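Local coordinates for protein dicer Related Helicase (Caenorhabditis elegans, PDB 6M6S) that binds 5'-triphosphorylated double-stranded RNA through its C-terminal domain, the part present here, and as a whole is an RNA helicase that probably hydrolyses ATP, at residues N33-D38 and Y80-T85; R43-E48 and Y86-S91; M106-W111 and Q116-I121. All coordinates share one frame; numbering follows the deposited sequence.

Interaction 1: N33-D38 and Y80-T85. With nucleotides of chain D; nucleotides of chain C.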
loop_
_atom_site.group_PDB
_atom_site.type_symbol
_atom_site.label_atom_id
_atom_site.label_comp_id
_atom_site.label_asym_id
_atom_site.label_seq_id
_atom_site.Cartn_x
_atom_site.Cartn_y
_atom_site.Cartn_z
ATOM N N ASN B 33 1.700 2.061 18.143
ATOM C CA ASN B 33 0.350 2.451 17.777
ATOM C C ASN B 33 0.384 3.902 17.313
ATOM O O ASN B 33 0.857 4.761 18.067
ATOM C CB ASN B 33 -0.517 2.396 19.040
ATOM C CG ASN B 33 -0.796 0.977 19.475
ATOM O OD1 ASN B 33 -1.763 0.366 19.011
ATOM N ND2 ASN B 33 0.028 0.450 20.372
ATOM N N TYR B 34 -0.115 4.193 16.113
ATOM C CA TYR B 34 0.067 5.505 15.487
ATOM C C TYR B 34 -1.241 6.236 15.714
ATOM O O TYR B 34 -2.291 5.863 15.094
ATOM C CB TYR B 34 0.401 5.309 13.990
ATOM C CG TYR B 34 1.811 4.739 13.794
ATOM C CD1 TYR B 34 2.078 3.390 14.051
ATOM C CD2 TYR B 34 2.854 5.509 13.285
ATOM C CE1 TYR B 34 3.328 2.873 13.868
ATOM C CE2 TYR B 34 4.110 4.945 13.064
ATOM C CZ TYR B 34 4.326 3.666 13.393
ATOM O OH TYR B 34 5.573 3.096 13.165
ATOM N N MET B 35 -1.211 7.219 16.626
ATOM C CA MET B 35 -2.470 7.828 17.079
ATOM C C MET B 35 -2.564 9.255 16.604
ATOM O O MET B 35 -1.554 9.899 16.358
ATOM C CB MET B 35 -2.517 7.833 18.616
ATOM C CG MET B 35 -2.141 6.462 19.208
ATOM S SD MET B 35 -3.174 5.088 18.663
ATOM C CE MET B 35 -4.711 5.588 19.477
ATOM N N VAL B 36 -3.789 9.807 16.548
ATOM C CA VAL B 36 -3.948 11.213 16.171
ATOM C C VAL B 36 -4.052 12.120 17.389
ATOM O O VAL B 36 -4.966 11.950 18.236
ATOM C CB VAL B 36 -5.218 11.388 15.268
ATOM C CG1 VAL B 36 -5.319 12.878 14.812
ATOM C CG2 VAL B 36 -5.229 10.420 14.060
ATOM N N PHE B 37 -3.150 13.101 17.498
ATOM C CA PHE B 37 -3.195 14.059 18.633
ATOM C C PHE B 37 -3.614 15.457 18.197
ATOM O O PHE B 37 -3.141 16.433 18.745
ATOM C CB PHE B 37 -1.811 14.129 19.331
ATOM C CG PHE B 37 -1.440 12.845 20.073
ATOM C CD1 PHE B 37 -0.942 11.736 19.394
ATOM C CD2 PHE B 37 -1.544 12.788 21.484
ATOM C CE1 PHE B 37 -0.588 10.551 20.091
ATOM C CE2 PHE B 37 -1.205 11.591 22.176
ATOM C CZ PHE B 37 -0.709 10.474 21.454
ATOM N N ASP B 38 -4.544 15.552 17.249
ATOM C CA ASP B 38 -5.174 16.833 16.874
ATOM C C ASP B 38 -6.573 16.812 17.524
ATOM O O ASP B 38 -7.403 15.972 17.134
ATOM C CB ASP B 38 -5.313 16.919 15.341
ATOM C CG ASP B 38 -6.065 18.132 14.864
ATOM O OD1 ASP B 38 -6.530 18.947 15.696
ATOM O OD2 ASP B 38 -6.246 18.281 13.636
ATOM N N TYR B 80 -8.973 4.398 20.893
ATOM C CA TYR B 80 -8.388 3.727 22.039
ATOM C C TYR B 80 -8.464 4.659 23.228
ATOM O O TYR B 80 -8.609 5.888 23.062
ATOM C CB TYR B 80 -6.893 3.470 21.805
ATOM C CG TYR B 80 -6.511 2.327 20.851
ATOM C CD1 TYR B 80 -6.816 2.400 19.501
ATOM C CD2 TYR B 80 -5.799 1.232 21.316
ATOM C CE1 TYR B 80 -6.449 1.389 18.619
ATOM C CE2 TYR B 80 -5.402 0.212 20.433
ATOM C CZ TYR B 80 -5.741 0.302 19.112
ATOM O OH TYR B 80 -5.320 -0.672 18.229
ATOM N N LYS B 81 -8.352 4.090 24.429
ATOM C CA LYS B 81 -8.041 4.869 25.638
ATOM C C LYS B 81 -6.602 4.559 26.006
ATOM O O LYS B 81 -6.271 3.384 26.317
ATOM C CB LYS B 81 -8.971 4.477 26.791
ATOM C CG LYS B 81 -8.960 5.442 27.958
ATOM C CD LYS B 81 -9.770 4.820 29.151
ATOM C CE LYS B 81 -10.264 5.825 30.105
ATOM N NZ LYS B 81 -11.483 5.314 30.842
ATOM N N ILE B 82 -5.729 5.565 25.910
ATOM C CA ILE B 82 -4.300 5.349 26.140
ATOM C C ILE B 82 -3.899 6.283 27.254
ATOM O O ILE B 82 -4.097 7.503 27.120
ATOM C CB ILE B 82 -3.507 5.651 24.880
ATOM C CG1 ILE B 82 -3.883 4.669 23.755
ATOM C CG2 ILE B 82 -1.970 5.609 25.170
ATOM C CD1 ILE B 82 -2.911 4.627 22.700
ATOM N N ARG B 83 -3.398 5.731 28.362
ATOM C CA ARG B 83 -3.023 6.511 29.534
ATOM C C ARG B 83 -4.208 7.409 29.955
ATOM O O ARG B 83 -4.032 8.587 30.302
ATOM C CB ARG B 83 -1.763 7.348 29.282
ATOM C CG ARG B 83 -0.566 6.586 28.744
ATOM C CD ARG B 83 0.718 6.846 29.564
ATOM N NE ARG B 83 1.629 7.871 29.027
ATOM C CZ ARG B 83 2.567 7.660 28.088
ATOM N NH1 ARG B 83 2.710 6.459 27.518
ATOM N NH2 ARG B 83 3.363 8.660 27.693
ATOM N N GLY B 84 -5.418 6.845 29.903
ATOM C CA GLY B 84 -6.596 7.564 30.352
ATOM C C GLY B 84 -7.181 8.583 29.384
ATOM O O GLY B 84 -8.115 9.286 29.729
ATOM N N THR B 85 -6.627 8.684 28.182
ATOM C CA THR B 85 -7.055 9.678 27.184
ATOM C C THR B 85 -7.592 8.981 25.949
ATOM O O THR B 85 -6.947 8.077 25.391
ATOM C CB THR B 85 -5.845 10.590 26.746
ATOM O OG1 THR B 85 -5.320 11.301 27.885
ATOM C CG2 THR B 85 -6.240 11.598 25.658
ATOM P P G D 2 -5.158 -3.723 12.905
ATOM O OP1 G D 2 -5.226 -3.221 11.495
ATOM O OP2 G D 2 -4.973 -5.205 13.060
ATOM O "O5'" G D 2 -3.922 -2.936 13.539
ATOM C "C5'" G D 2 -3.959 -1.518 13.632
ATOM C "C4'" G D 2 -2.741 -1.014 14.355
ATOM O "O4'" G D 2 -2.788 -1.423 15.731
ATOM C "C3'" G D 2 -1.393 -1.535 13.866
ATOM O "O3'" G D 2 -0.939 -0.793 12.762
ATOM C "C2'" G D 2 -0.511 -1.295 15.080
ATOM O "O2'" G D 2 -0.187 0.090 15.149
ATOM C "C1'" G D 2 -1.477 -1.603 16.220
ATOM N N9 G D 2 -1.389 -2.994 16.696
ATOM C C8 G D 2 -2.260 -4.043 16.394
ATOM N N7 G D 2 -1.935 -5.161 17.014
ATOM C C5 G D 2 -0.813 -4.806 17.774
ATOM C C6 G D 2 -0.002 -5.571 18.657
ATOM O O6 G D 2 -0.138 -6.744 18.964
ATOM N N1 G D 2 1.045 -4.834 19.204
ATOM C C2 G D 2 1.284 -3.499 18.953
ATOM N N2 G D 2 2.332 -2.925 19.586
ATOM N N3 G D 2 0.530 -2.775 18.131
ATOM C C4 G D 2 -0.478 -3.486 17.590
ATOM P P C C 12 4.774 -4.309 27.351
ATOM O OP1 C C 12 5.241 -3.494 28.509
ATOM O OP2 C C 12 4.154 -5.620 27.635
ATOM O "O5'" C C 12 3.793 -3.428 26.457
ATOM C "C5'" C C 12 4.065 -2.062 26.208
ATOM C "C4'" C C 12 3.033 -1.444 25.304
ATOM O "O4'" C C 12 2.939 -2.187 24.078
ATOM C "C3'" C C 12 1.606 -1.425 25.803
ATOM O "O3'" C C 12 1.380 -0.432 26.780
ATOM C "C2'" C C 12 0.840 -1.170 24.524
ATOM O "O2'" C C 12 0.922 0.207 24.184
ATOM C "C1'" C C 12 1.658 -1.984 23.510
ATOM N N1 C C 12 1.017 -3.293 23.253
ATOM C C2 C C 12 0.021 -3.337 22.288
ATOM O O2 C C 12 -0.228 -2.292 21.652
ATOM N N3 C C 12 -0.596 -4.520 22.040
ATOM C C4 C C 12 -0.286 -5.592 22.766
ATOM N N4 C C 12 -0.936 -6.722 22.496
ATOM C C5 C C 12 0.716 -5.569 23.775
ATOM C C6 C C 12 1.329 -4.400 23.988
#
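Asn33 and Tyr80 meet beside the end of the bound RNA duplex, where their side chains cross at about a right angle with the amide and ring planes 62° apart. Asn33 OD1 lies 3.8 Å from Tyr80 OH without bonding to it. Each of these oxygens is hydrogen-bonded instead to a modified residue of the bound polymer, probably the triphosphorylated 5' nucleotide. Asn33 ND2 gives a nearly straight hydrogen bond (170°) to O2 of C12 of chain C, 3.0 Å away, and a further one to Val30 O. The amide is thus fixed in its rotation and contacts the minor-groove edge of the terminal cytosine, while Asn33 OD1 rests 3.4 Å from C1' of G2 of chain D. Tyr34 faces the other side of the strand, stacks on Trp111 and bonds Glu115 through its hydroxyl. Met35 turns back toward 80-85. Its chain is bent at both chi2 and chi3, which curls the methyl into contact with both partners: Met35 CE is 3.8 Å from Tyr80 CD1 and likewise 3.8 Å from Ile82 CD1. Met35 SD stands above the face of the Tyr80 ring, 5.0 Å from its centroid, a Met-aromatic contact at some distance. Ile82 comes to the methionine tip to tip. Further along, Phe37 packs edge-to-face on Phe129. The strand axes of 33-36 and 80-82 stand 10.2 Å apart and nearly perpendicular, so side chains alone bridge them. The contact thereby joins two sheets of the RIG-I-like C-terminal domain at its RNA end. Strand 33-36 ends a small sheet beside 27-30, whereas 75-82 belongs to the antiparallel four-stranded sheet and passes through a type I' turn, Ile82 to Thr85, into strand 85-90.

Interaction 2: R43-E48 and Y86-S91. With nucleotides of chain D.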
loop_
_atom_site.group_PDB
_atom_site.type_symbol
_atom_site.label_atom_id
_atom_site.label_comp_id
_atom_site.label_asym_id
_atom_site.label_seq_id
_atom_site.Cartn_x
_atom_site.Cartn_y
_atom_site.Cartn_z
ATOM N N ARG B 43 -14.252 16.007 15.010
ATOM C CA ARG B 43 -15.326 16.580 14.191
ATOM C C ARG B 43 -15.551 15.766 12.926
ATOM O O ARG B 43 -16.674 15.723 12.390
ATOM C CB ARG B 43 -14.962 18.017 13.785
ATOM C CG ARG B 43 -14.581 18.892 14.986
ATOM C CD ARG B 43 -13.617 19.980 14.547
ATOM N NE ARG B 43 -14.174 20.806 13.483
ATOM C CZ ARG B 43 -13.434 21.526 12.642
ATOM N NH1 ARG B 43 -12.107 21.507 12.736
ATOM N NH2 ARG B 43 -14.020 22.255 11.698
ATOM N N PHE B 44 -14.493 15.080 12.512
ATOM C CA PHE B 44 -14.482 14.366 11.213
ATOM C C PHE B 44 -14.660 12.863 11.345
ATOM O O PHE B 44 -14.492 12.086 10.372
ATOM C CB PHE B 44 -13.206 14.714 10.441
ATOM C CG PHE B 44 -13.011 16.189 10.318
ATOM C CD1 PHE B 44 -14.020 16.974 9.785
ATOM C CD2 PHE B 44 -11.878 16.798 10.859
ATOM C CE1 PHE B 44 -13.871 18.353 9.708
ATOM C CE2 PHE B 44 -11.720 18.183 10.800
ATOM C CZ PHE B 44 -12.733 18.964 10.229
ATOM N N LEU B 45 -15.014 12.417 12.547
ATOM C CA LEU B 45 -15.174 10.990 12.805
ATOM C C LEU B 45 -16.508 10.697 13.480
ATOM O O LEU B 45 -16.907 11.387 14.444
ATOM C CB LEU B 45 -14.080 10.462 13.713
ATOM C CG LEU B 45 -12.656 10.680 13.193
ATOM C CD1 LEU B 45 -11.686 10.328 14.254
ATOM C CD2 LEU B 45 -12.423 9.759 11.930
ATOM N N HIS B 46 -17.189 9.640 13.041
ATOM C CA HIS B 46 -18.265 9.084 13.861
ATOM C C HIS B 46 -17.693 7.951 14.732
ATOM O O HIS B 46 -16.822 7.160 14.288
ATOM C CB HIS B 46 -19.425 8.459 13.025
ATOM C CG HIS B 46 -20.162 9.433 12.142
ATOM N ND1 HIS B 46 -21.147 10.279 12.617
ATOM C CD2 HIS B 46 -20.087 9.659 10.802
ATOM C CE1 HIS B 46 -21.618 11.012 11.618
ATOM N NE2 HIS B 46 -21.001 10.649 10.501
ATOM N N VAL B 47 -18.220 7.839 15.949
ATOM C CA VAL B 47 -17.733 6.862 16.899
ATOM C C VAL B 47 -18.852 5.874 17.114
ATOM O O VAL B 47 -19.958 6.269 17.530
ATOM C CB VAL B 47 -17.318 7.585 18.228
ATOM C CG1 VAL B 47 -17.001 6.576 19.319
ATOM C CG2 VAL B 47 -16.180 8.594 17.994
ATOM N N GLU B 48 -18.602 4.589 16.815
ATOM C CA GLU B 48 -19.647 3.573 16.811
ATOM C C GLU B 48 -19.239 2.401 17.740
ATOM O O GLU B 48 -18.167 1.827 17.548
ATOM C CB GLU B 48 -19.918 3.079 15.395
ATOM C CG GLU B 48 -21.084 2.111 15.328
ATOM C CD GLU B 48 -22.488 2.806 15.274
ATOM O OE1 GLU B 48 -22.598 4.064 15.231
ATOM O OE2 GLU B 48 -23.490 2.066 15.250
ATOM N N TYR B 86 -8.742 9.412 25.440
ATOM C CA TYR B 86 -9.251 8.868 24.192
ATOM C C TYR B 86 -8.552 9.439 22.965
ATOM O O TYR B 86 -8.411 10.653 22.841
ATOM C CB TYR B 86 -10.772 9.131 24.037
ATOM C CG TYR B 86 -11.611 8.469 25.110
ATOM C CD1 TYR B 86 -11.476 7.097 25.381
ATOM C CD2 TYR B 86 -12.524 9.202 25.877
ATOM C CE1 TYR B 86 -12.216 6.471 26.388
ATOM C CE2 TYR B 86 -13.276 8.577 26.900
ATOM C CZ TYR B 86 -13.122 7.202 27.121
ATOM O OH TYR B 86 -13.843 6.558 28.125
ATOM N N LEU B 87 -8.107 8.570 22.063
ATOM C CA LEU B 87 -7.372 8.943 20.847
ATOM C C LEU B 87 -7.813 8.092 19.693
ATOM O O LEU B 87 -7.974 6.876 19.836
ATOM C CB LEU B 87 -5.866 8.688 21.058
ATOM C CG LEU B 87 -5.156 9.430 22.188
ATOM C CD1 LEU B 87 -3.679 8.930 22.310
ATOM C CD2 LEU B 87 -5.139 10.945 21.903
ATOM N N PRO B 88 -7.940 8.679 18.492
ATOM C CA PRO B 88 -8.242 7.897 17.285
ATOM C C PRO B 88 -6.972 7.244 16.749
ATOM O O PRO B 88 -5.881 7.818 16.818
ATOM C CB PRO B 88 -8.725 8.932 16.275
ATOM C CG PRO B 88 -8.877 10.221 17.039
ATOM C CD PRO B 88 -8.064 10.156 18.316
ATOM N N GLN B 89 -7.122 6.011 16.278
ATOM C CA GLN B 89 -6.084 5.357 15.471
ATOM C C GLN B 89 -6.599 5.156 14.070
ATOM O O GLN B 89 -7.463 4.290 13.792
ATOM C CB GLN B 89 -5.777 4.016 16.100
ATOM C CG GLN B 89 -4.525 3.328 15.444
ATOM C CD GLN B 89 -4.450 1.903 15.917
ATOM O OE1 GLN B 89 -5.216 1.030 15.457
ATOM N NE2 GLN B 89 -3.570 1.653 16.887
ATOM N N LEU B 90 -6.134 6.004 13.153
ATOM C CA LEU B 90 -6.540 5.827 11.766
ATOM C C LEU B 90 -5.741 4.675 11.150
ATOM O O LEU B 90 -4.534 4.575 11.369
ATOM C CB LEU B 90 -6.290 7.098 10.999
ATOM C CG LEU B 90 -7.132 8.300 11.419
ATOM C CD1 LEU B 90 -6.605 9.608 10.800
ATOM C CD2 LEU B 90 -8.614 7.981 10.969
ATOM N N SER B 91 -6.400 3.793 10.402
ATOM C CA SER B 91 -5.732 2.636 9.788
ATOM C C SER B 91 -5.022 3.137 8.501
ATOM O O SER B 91 -5.670 3.848 7.706
ATOM C CB SER B 91 -6.784 1.643 9.340
ATOM O OG SER B 91 -6.142 0.598 8.576
ATOM P P G D 2 -5.158 -3.723 12.905
ATOM O OP1 G D 2 -5.226 -3.221 11.495
ATOM O OP2 G D 2 -4.973 -5.205 13.060
ATOM O "O5'" G D 2 -3.922 -2.936 13.539
ATOM C "C5'" G D 2 -3.959 -1.518 13.632
ATOM C "C4'" G D 2 -2.741 -1.014 14.355
ATOM O "O4'" G D 2 -2.788 -1.423 15.731
ATOM C "C3'" G D 2 -1.393 -1.535 13.866
ATOM O "O3'" G D 2 -0.939 -0.793 12.762
ATOM C "C2'" G D 2 -0.511 -1.295 15.080
ATOM O "O2'" G D 2 -0.187 0.090 15.149
ATOM C "C1'" G D 2 -1.477 -1.603 16.220
ATOM N N9 G D 2 -1.389 -2.994 16.696
ATOM C C8 G D 2 -2.260 -4.043 16.394
ATOM N N7 G D 2 -1.935 -5.161 17.014
ATOM C C5 G D 2 -0.813 -4.806 17.774
ATOM C C6 G D 2 -0.002 -5.571 18.657
ATOM O O6 G D 2 -0.138 -6.744 18.964
ATOM N N1 G D 2 1.045 -4.834 19.204
ATOM C C2 G D 2 1.284 -3.499 18.953
ATOM N N2 G D 2 2.332 -2.925 19.586
ATOM N N3 G D 2 0.530 -2.775 18.131
ATOM C C4 G D 2 -0.478 -3.486 17.590
#
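Leu45 forks over two residues of the facing strand, sending one methyl to Pro88 and the other toward Leu90. It points at segment 86-91 and, with CG anti to the carbonyl carbon (chi1 -57°), crosses the proline at about a right angle. Leu45 CD1 sits 3.8 Å from Pro88 CB and 4.0 Å from Pro88 CG, touching the side of the pyrrolidine ring. The second branch is looser: Leu45 CD2 and Leu90 CD2 are 4.3 Å apart. The contact is buried and wholly apolar. Between Pro88 and Leu90, Gln89 leaves the strand on the other side, the same as Leu87, and reaches the RNA. Its CG is anti to the backbone N (chi1 -171°) and the chain stays extended, which lays the amide along the ribose of G2 of chain D, Gln89 OE1 3.4 Å from C5' and Gln89 NE2 3.4 Å from O4'. These are close approaches to the sugar; Gln89 OE1 is hydrogen-bonded to a modified residue of the bound polymer. The contact joins the two edge strands of one antiparallel sheet in the RIG-I-like C-terminal domain, 45-48 and 85-90, with 61-69 and 75-82 between them; Ile67 of 61-69 touches both Pro88 and Leu90. Helix 140-167 packs on Val47 and Tyr86, and the side chain of Cys69, one of four zinc-binding cysteines, lies about 6 Å from that of Leu45.

Interaction 3: M106-W111 and Q116-I121. With nucleotides of chain D.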
loop_
_atom_site.group_PDB
_atom_site.type_symbol
_atom_site.label_atom_id
_atom_site.label_comp_id
_atom_site.label_asym_id
_atom_site.label_seq_id
_atom_site.Cartn_x
_atom_site.Cartn_y
_atom_site.Cartn_z
ATOM N N MET B 106 -0.265 9.372 -2.107
ATOM C CA MET B 106 0.371 8.044 -1.884
ATOM C C MET B 106 -0.503 7.177 -0.994
ATOM O O MET B 106 -1.137 7.643 -0.027
ATOM C CB MET B 106 1.726 8.234 -1.179
ATOM C CG MET B 106 2.776 9.071 -1.949
ATOM S SD MET B 106 2.474 10.798 -1.406
ATOM C CE MET B 106 4.000 11.447 -1.995
ATOM N N THR B 107 -0.536 5.885 -1.262
ATOM C CA THR B 107 -1.114 4.944 -0.312
ATOM C C THR B 107 0.009 4.044 0.144
ATOM O O THR B 107 0.973 3.812 -0.654
ATOM C CB THR B 107 -2.288 4.111 -0.850
ATOM O OG1 THR B 107 -1.856 3.222 -1.915
ATOM C CG2 THR B 107 -3.463 4.985 -1.387
ATOM N N LYS B 108 -0.076 3.602 1.408
ATOM C CA LYS B 108 1.005 2.830 2.041
ATOM C C LYS B 108 0.394 1.615 2.771
ATOM O O LYS B 108 -0.762 1.664 3.213
ATOM C CB LYS B 108 1.731 3.732 3.048
ATOM C CG LYS B 108 2.484 4.911 2.370
ATOM C CD LYS B 108 3.618 4.360 1.489
ATOM C CE LYS B 108 4.336 5.497 0.710
ATOM N NZ LYS B 108 5.352 4.992 -0.276
ATOM N N ALA B 109 1.123 0.510 2.720
ATOM C CA ALA B 109 0.666 -0.761 3.257
ATOM C C ALA B 109 0.795 -0.799 4.786
ATOM O O ALA B 109 -0.041 -1.383 5.448
ATOM C CB ALA B 109 1.464 -1.864 2.627
ATOM N N LYS B 110 1.787 -0.103 5.329
ATOM C CA LYS B 110 1.994 -0.125 6.776
ATOM C C LYS B 110 2.376 1.269 7.262
ATOM O O LYS B 110 3.066 1.962 6.505
ATOM C CB LYS B 110 3.214 -0.995 7.077
ATOM C CG LYS B 110 3.293 -2.350 6.350
ATOM C CD LYS B 110 4.259 -3.310 7.059
ATOM C CE LYS B 110 5.616 -3.412 6.360
ATOM N NZ LYS B 110 6.204 -4.782 6.571
ATOM N N TRP B 111 1.999 1.614 8.504
ATOM C CA TRP B 111 2.432 2.873 9.140
ATOM C C TRP B 111 3.953 2.958 9.062
ATOM O O TRP B 111 4.538 4.028 8.902
ATOM C CB TRP B 111 1.886 3.080 10.596
ATOM C CG TRP B 111 0.567 3.733 10.657
ATOM C CD1 TRP B 111 -0.603 3.177 11.051
ATOM C CD2 TRP B 111 0.286 5.069 10.321
ATOM N NE1 TRP B 111 -1.623 4.107 10.951
ATOM C CE2 TRP B 111 -1.089 5.287 10.526
ATOM C CE3 TRP B 111 1.076 6.124 9.851
ATOM C CZ2 TRP B 111 -1.707 6.497 10.271
ATOM C CZ3 TRP B 111 0.479 7.322 9.647
ATOM C CH2 TRP B 111 -0.926 7.505 9.838
ATOM N N GLN B 116 9.211 5.675 6.629
ATOM C CA GLN B 116 10.326 5.522 5.759
ATOM C C GLN B 116 10.276 6.421 4.529
ATOM O O GLN B 116 11.301 6.903 4.078
ATOM C CB GLN B 116 10.404 4.071 5.308
ATOM C CG GLN B 116 11.720 3.706 4.705
ATOM C CD GLN B 116 11.859 2.199 4.432
ATOM O OE1 GLN B 116 11.161 1.377 5.038
ATOM N NE2 GLN B 116 12.752 1.844 3.513
ATOM N N ASP B 117 9.083 6.612 3.978
ATOM C CA ASP B 117 9.001 7.171 2.634
ATOM C C ASP B 117 8.508 8.626 2.715
ATOM O O ASP B 117 8.920 9.479 1.903
ATOM C CB ASP B 117 7.962 6.384 1.857
ATOM C CG ASP B 117 8.416 4.933 1.532
ATOM O OD1 ASP B 117 9.604 4.613 1.734
ATOM O OD2 ASP B 117 7.562 4.131 1.079
ATOM N N LEU B 118 7.668 8.944 3.701
ATOM C CA LEU B 118 6.910 10.200 3.589
ATOM C C LEU B 118 7.274 11.221 4.660
ATOM O O LEU B 118 7.649 12.359 4.348
ATOM C CB LEU B 118 5.384 9.953 3.624
ATOM C CG LEU B 118 4.813 8.975 2.557
ATOM C CD1 LEU B 118 3.286 8.852 2.637
ATOM C CD2 LEU B 118 5.229 9.466 1.140
ATOM N N PHE B 119 7.115 10.851 5.931
ATOM C CA PHE B 119 7.410 11.833 6.971
ATOM C C PHE B 119 7.823 11.197 8.308
ATOM O O PHE B 119 7.383 10.090 8.635
ATOM C CB PHE B 119 6.212 12.769 7.192
ATOM C CG PHE B 119 4.890 12.070 7.502
ATOM C CD1 PHE B 119 4.501 11.769 8.813
ATOM C CD2 PHE B 119 3.982 11.804 6.484
ATOM C CE1 PHE B 119 3.242 11.179 9.074
ATOM C CE2 PHE B 119 2.753 11.199 6.726
ATOM C CZ PHE B 119 2.374 10.867 8.032
ATOM N N TYR B 120 8.682 11.899 9.053
ATOM C CA TYR B 120 9.034 11.492 10.407
ATOM C C TYR B 120 7.819 11.493 11.350
ATOM O O TYR B 120 6.985 12.433 11.312
ATOM C CB TYR B 120 10.071 12.502 10.887
ATOM C CG TYR B 120 10.347 12.503 12.351
ATOM C CD1 TYR B 120 11.129 11.532 12.940
ATOM C CD2 TYR B 120 9.828 13.489 13.132
ATOM C CE1 TYR B 120 11.396 11.562 14.311
ATOM C CE2 TYR B 120 10.076 13.527 14.494
ATOM C CZ TYR B 120 10.859 12.554 15.084
ATOM O OH TYR B 120 11.086 12.638 16.464
ATOM N N ILE B 121 7.710 10.468 12.202
ATOM C CA ILE B 121 6.650 10.392 13.220
ATOM C C ILE B 121 7.352 10.243 14.558
ATOM O O ILE B 121 8.139 9.305 14.780
ATOM C CB ILE B 121 5.699 9.171 12.949
ATOM C CG1 ILE B 121 5.038 9.392 11.595
ATOM C CG2 ILE B 121 4.621 9.062 14.060
ATOM C CD1 ILE B 121 4.132 8.260 11.144
ATOM P P G D 4 5.307 -3.654 10.863
ATOM O OP1 G D 4 6.039 -3.027 9.729
ATOM O OP2 G D 4 4.147 -4.561 10.657
ATOM O "O5'" G D 4 6.321 -4.518 11.743
ATOM C "C5'" G D 4 7.462 -3.929 12.319
ATOM C "C4'" G D 4 8.169 -4.910 13.208
ATOM O "O4'" G D 4 7.377 -5.215 14.388
ATOM C "C3'" G D 4 8.447 -6.261 12.602
ATOM O "O3'" G D 4 9.566 -6.196 11.752
ATOM C "C2'" G D 4 8.651 -7.123 13.840
ATOM O "O2'" G D 4 9.884 -6.796 14.453
ATOM C "C1'" G D 4 7.570 -6.562 14.751
ATOM N N9 G D 4 6.284 -7.263 14.612
ATOM C C8 G D 4 5.188 -6.912 13.848
ATOM N N7 G D 4 4.224 -7.785 13.963
ATOM C C5 G D 4 4.702 -8.741 14.858
ATOM C C6 G D 4 4.105 -9.922 15.382
ATOM O O6 G D 4 2.963 -10.373 15.162
ATOM N N1 G D 4 4.992 -10.595 16.235
ATOM C C2 G D 4 6.269 -10.192 16.563
ATOM N N2 G D 4 6.978 -10.973 17.409
ATOM N N3 G D 4 6.812 -9.084 16.085
ATOM C C4 G D 4 5.982 -8.430 15.249
ATOM P P C D 3 -0.269 -1.523 11.520
ATOM O OP1 C D 3 0.007 -0.418 10.563
ATOM O OP2 C D 3 -0.929 -2.831 11.274
ATOM O "O5'" C D 3 1.178 -1.894 12.097
ATOM C "C5'" C D 3 2.126 -0.890 12.432
ATOM C "C4'" C D 3 3.227 -1.406 13.328
ATOM O "O4'" C D 3 2.668 -1.859 14.587
ATOM C "C3'" C D 3 4.002 -2.625 12.861
ATOM O "O3'" C D 3 4.902 -2.408 11.785
ATOM C "C2'" C D 3 4.649 -3.085 14.162
ATOM O "O2'" C D 3 5.723 -2.232 14.549
ATOM C "C1'" C D 3 3.500 -2.858 15.144
ATOM N N1 C D 3 2.712 -4.104 15.320
ATOM C C2 C D 3 3.199 -5.033 16.239
ATOM O O2 C D 3 4.229 -4.767 16.880
ATOM N N3 C D 3 2.527 -6.197 16.400
ATOM C C4 C D 3 1.429 -6.471 15.698
ATOM N N4 C D 3 0.817 -7.647 15.926
ATOM C C5 C D 3 0.922 -5.544 14.741
ATOM C C6 C D 3 1.593 -4.387 14.578
#
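The short helix 111-117, with Lys110 as its N-cap residue, is bracketed by a salt bridge from Lys108 to Asp117 near its end. Lys108 NZ donates to Asp117 OD2 at 2.7 Å, approaching on the anti side of the carboxylate and 21° out of its plane. A bend at chi2 (-65°) brings the lysine chain to that acid, and its aliphatic part lies against Leu118, with Lys108 CE 4.0 Å from Leu118 CG. Met106 and Leu118 slide past each other in opposite directions, Met106 CE meeting Leu118 CD2 at 3.9 Å. On the inner side, Ile121 CD1 approaches Trp111 CE3 to 3.9 Å, the two side chains crossing at about a right angle, while Phe119 CZ sits at the edge of the indole. The helix start also faces the RNA backbone: Trp111 N is 3.5 Å from OP1 of C3 of chain D, and Lys110 runs along the phosphate of G4 of chain D, its CD 3.2 Å from OP1. Ile27 of strand 27-30 packs on Trp111 and Ile121, Phe97 of strand 95-99 backs Leu118, and at Met106 the sheet continues in parallel into the second subunit.

How the interactions relate
Interactions 1 and 2 lie side by side, their centres about 10 Å apart, and backbone bonds probably join them: Tyr80 N to Leu87 O (2.9 Å) within the four-stranded sheet, and Val36 N to Pro88 O (2.9 Å) between sheets. Interaction 3 is more distant, its centre about 19 Å from that of interaction 1 and 20 Å from that of interaction 2. It is tied in by Trp111, whose NE1 lies 3.0 Å from Leu90 O, a probable hydrogen bond. Each has residues at the RNA: Asn33, Tyr80 and Gln89 gather at the duplex end, whereas Lys110 and Trp111 follow the phosphates of chain D. The zinc ion is about 9 Å from Leu45's side chain.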